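Local coordinates for fosfomycin resistance protein FosX (PDB 1R9C) that catalyses the manganese-dependent hydration of fosfomycin, a reaction associated with resistance to this antibiotic, and works as a homodimer, at residues E23-A28 / L89-R94. Sequence-based numbering, arbitrary orientation.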
ATOM      1  N   GLU A  23      -8.846 -13.280   2.104  1.00 19.59           N
ATOM      2  CA  GLU A  23      -8.666 -14.638   2.604  1.00 20.11           C
ATOM      3  C   GLU A  23      -8.379 -15.616   1.446  1.00 20.91           C
ATOM      4  O   GLU A  23      -7.500 -16.483   1.555  1.00 19.63           O
ATOM      5  CB  GLU A  23      -9.902 -15.099   3.387  1.00 19.65           C
ATOM      6  CG  GLU A  23     -10.022 -14.403   4.742  1.00 19.64           C
ATOM      7  CD  GLU A  23     -11.311 -14.757   5.469  1.00 25.26           C
ATOM      8  OE1 GLU A  23     -12.165 -15.451   4.881  1.00 24.78           O
ATOM      9  OE2 GLU A  23     -11.468 -14.334   6.630  1.00 26.32           O
ATOM     10  N   GLY A  24      -9.094 -15.424   0.339  1.00 20.98           N
ATOM     11  CA  GLY A  24      -9.054 -16.349  -0.783  1.00 21.65           C
ATOM     12  C   GLY A  24      -7.734 -16.232  -1.530  1.00 22.39           C
ATOM     13  O   GLY A  24      -7.143 -17.258  -1.886  1.00 23.49           O
ATOM     14  N   VAL A  25      -7.276 -15.003  -1.764  1.00 21.87           N
ATOM     15  CA  VAL A  25      -6.055 -14.790  -2.555  1.00 21.96           C
ATOM     16  C   VAL A  25      -4.811 -14.863  -1.680  1.00 22.45           C
ATOM     17  O   VAL A  25      -3.857 -15.553  -2.044  1.00 22.31           O
ATOM     18  CB  VAL A  25      -6.061 -13.484  -3.394  1.00 21.96           C
ATOM     19  CG1 VAL A  25      -4.814 -13.372  -4.231  1.00 22.50           C
ATOM     20  CG2 VAL A  25      -7.225 -13.440  -4.325  1.00 20.70           C
ATOM     21  N   PHE A  26      -4.813 -14.184  -0.529  1.00 21.78           N
ATOM     22  CA  PHE A  26      -3.576 -14.056   0.232  1.00 22.74           C
ATOM     23  C   PHE A  26      -3.494 -14.914   1.483  1.00 22.71           C
ATOM     24  O   PHE A  26      -2.494 -14.861   2.172  1.00 22.96           O
ATOM     25  CB  PHE A  26      -3.288 -12.588   0.615  1.00 22.84           C
ATOM     26  CG  PHE A  26      -3.363 -11.604  -0.528  1.00 23.54           C
ATOM     27  CD1 PHE A  26      -4.470 -10.781  -0.671  1.00 25.59           C
ATOM     28  CD2 PHE A  26      -2.298 -11.417  -1.404  1.00 22.57           C
ATOM     29  CE1 PHE A  26      -4.526  -9.822  -1.710  1.00 24.26           C
ATOM     30  CE2 PHE A  26      -2.370 -10.475  -2.442  1.00 25.36           C
ATOM     31  CZ  PHE A  26      -3.475  -9.668  -2.588  1.00 22.63           C
ATOM     32  N   ASP A  27      -4.538 -15.698   1.778  1.00 22.33           N
ATOM     33  CA  ASP A  27      -4.675 -16.352   3.068  1.00 23.10           C
ATOM     34  C   ASP A  27      -4.586 -15.343   4.221  1.00 23.47           C
ATOM     35  O   ASP A  27      -4.027 -15.630   5.268  1.00 23.04           O
ATOM     36  CB  ASP A  27      -3.662 -17.501   3.233  1.00 23.44           C
ATOM     37  CG  ASP A  27      -4.227 -18.674   4.001  1.00 26.14           C
ATOM     38  OD1 ASP A  27      -5.463 -18.704   4.298  1.00 27.12           O
ATOM     39  OD2 ASP A  27      -3.501 -19.637   4.355  1.00 28.79           O
ATOM     40  N   ALA A  28      -5.121 -14.146   4.007  1.00 22.55           N
ATOM     41  CA  ALA A  28      -5.184 -13.165   5.086  1.00 23.38           C
ATOM     42  C   ALA A  28      -5.931 -13.748   6.281  1.00 23.38           C
ATOM     43  O   ALA A  28      -6.894 -14.476   6.097  1.00 21.96           O
ATOM     44  CB  ALA A  28      -5.889 -11.919   4.608  1.00 23.42           C
ATOM     45  N   LEU A  89     -12.384 -16.712  -7.349  1.00 27.04           N
ATOM     46  CA  LEU A  89     -13.035 -15.536  -6.778  1.00 27.75           C
ATOM     47  C   LEU A  89     -13.767 -14.662  -7.796  1.00 27.48           C
ATOM     48  O   LEU A  89     -14.525 -13.772  -7.412  1.00 28.26           O
ATOM     49  CB  LEU A  89     -12.061 -14.698  -5.975  1.00 27.17           C
ATOM     50  CG  LEU A  89     -11.600 -15.315  -4.652  1.00 29.92           C
ATOM     51  CD1 LEU A  89     -10.329 -14.611  -4.246  1.00 28.53           C
ATOM     52  CD2 LEU A  89     -12.669 -15.180  -3.554  1.00 28.26           C
ATOM     53  N   GLY A  90     -13.540 -14.913  -9.081  1.00 26.85           N
ATOM     54  CA  GLY A  90     -14.232 -14.182 -10.135  1.00 26.30           C
ATOM     55  C   GLY A  90     -13.688 -12.775 -10.370  1.00 25.83           C
ATOM     56  O   GLY A  90     -14.408 -11.915 -10.852  1.00 26.62           O
ATOM     57  N   LEU A  91     -12.413 -12.560 -10.063  1.00 24.93           N
ATOM     58  CA  LEU A  91     -11.792 -11.229 -10.139  1.00 23.80           C
ATOM     59  C   LEU A  91     -11.284 -10.896 -11.543  1.00 23.64           C
ATOM     60  O   LEU A  91     -10.813 -11.793 -12.262  1.00 23.18           O
ATOM     61  CB  LEU A  91     -10.670 -11.132  -9.122  1.00 23.67           C
ATOM     62  CG  LEU A  91     -11.090 -11.298  -7.647  1.00 23.39           C
ATOM     63  CD1 LEU A  91      -9.847 -11.285  -6.776  1.00 22.25           C
ATOM     64  CD2 LEU A  91     -12.095 -10.205  -7.236  1.00 25.38           C
ATOM     65  N   ASP A  92     -11.441  -9.641 -11.967  1.00 22.81           N
ATOM     66  CA  ASP A  92     -10.876  -9.221 -13.262  1.00 22.70           C
ATOM     67  C   ASP A  92      -9.352  -9.303 -13.182  1.00 22.93           C
ATOM     68  O   ASP A  92      -8.777  -9.054 -12.133  1.00 21.31           O
ATOM     69  CB  ASP A  92     -11.275  -7.781 -13.627  1.00 22.04           C
ATOM     70  CG  ASP A  92     -12.757  -7.633 -14.007  1.00 21.92           C
ATOM     71  OD1 ASP A  92     -13.423  -8.624 -14.414  1.00 20.38           O
ATOM     72  OD2 ASP A  92     -13.329  -6.525 -13.975  1.00 20.47           O
ATOM     73  N   MET A  93      -8.707  -9.654 -14.287  1.00 24.34           N
ATOM     74  CA  MET A  93      -7.250  -9.654 -14.323  1.00 27.16           C
ATOM     75  C   MET A  93      -6.679  -9.145 -15.646  1.00 27.50           C
ATOM     76  O   MET A  93      -7.363  -9.121 -16.672  1.00 26.39           O
ATOM     77  CB  MET A  93      -6.686 -11.037 -13.956  1.00 27.74           C
ATOM     78  CG  MET A  93      -7.263 -12.204 -14.733  1.00 33.33           C
ATOM     79  SD  MET A  93      -6.767 -13.765 -13.919  1.00 42.04           S
ATOM     80  CE  MET A  93      -5.023 -13.752 -14.314  1.00 39.52           C
ATOM     81  N   ARG A  94      -5.425  -8.706 -15.595  1.00 28.70           N
ATOM     82  CA  ARG A  94      -4.673  -8.356 -16.793  1.00 31.28           C
ATOM     83  C   ARG A  94      -4.199  -9.655 -17.441  1.00 32.32           C
ATOM     84  O   ARG A  94      -4.007 -10.654 -16.744  1.00 32.73           O
ATOM     85  CB  ARG A  94      -3.485  -7.479 -16.404  1.00 31.57           C
ATOM     86  CG  ARG A  94      -3.910  -6.175 -15.745  1.00 33.35           C
ATOM     87  CD  ARG A  94      -3.908  -5.006 -16.693  1.00 39.92           C
ATOM     88  NE  ARG A  94      -2.556  -4.499 -16.872  1.00 42.58           N
ATOM     89  CZ  ARG A  94      -2.014  -4.157 -18.034  1.00 42.94           C
ATOM     90  NH1 ARG A  94      -2.704  -4.244 -19.162  1.00 42.09           N
ATOM     91  NH2 ARG A  94      -0.758  -3.718 -18.057  1.00 42.78           N
TER
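The side chain of Val-25, on the last turn of helix 15-26, meets both Leu-89 and Leu-91 through its CG2 methyl, and no hydrogen bond joins the two segments. With CG1 anti to the backbone N (chi1 -177°), the other branch, CG2, is set beside that nitrogen and faces the leucines. CG2 lies 3.3 Å from Leu-89 CD1, closer than usual for two methyl carbons, so this is the tight point of the contact. The same leucine methyl reaches the backbone, where Leu-89 CD1 is 4.1 Å from Gly-24 CA. Glycine suits this position because, with no side chain on Gly-24, the leucine methyl can lie directly against the helix backbone. Leu-91 fits more loosely, its CD1 standing 4.2 Å from Val-25 CG2, and it is buried also against Ile-21 and Phe-109. The unbranched beta carbons of the two leucines let their methyls extend to the helix, whereas the compact, beta-branched valine keeps its methyls close to the backbone. Its CG1 serves a different neighbour, sitting 4.1 Å above the centre of the Phe-26 ring.

Leu-89 is itself only partly buried, and the open side begins with Gly-90 and Asp-92. Gly-90, with positive phi (77°), carries the chain from Leu-89 round to Leu-91. Beyond it, Asp-92 lies at the surface, where its OD2 forms a salt bridge with Arg-65; on the other segment, exposed Asp-27 leaves helix 15-26, also with positive phi. The contact thus joins the C-terminal end of helix 15-26 to the Schellman motif that ends helix 79-89 and the loop after it, within a chain of the vicinal oxygen chelate (glyoxalase) fold.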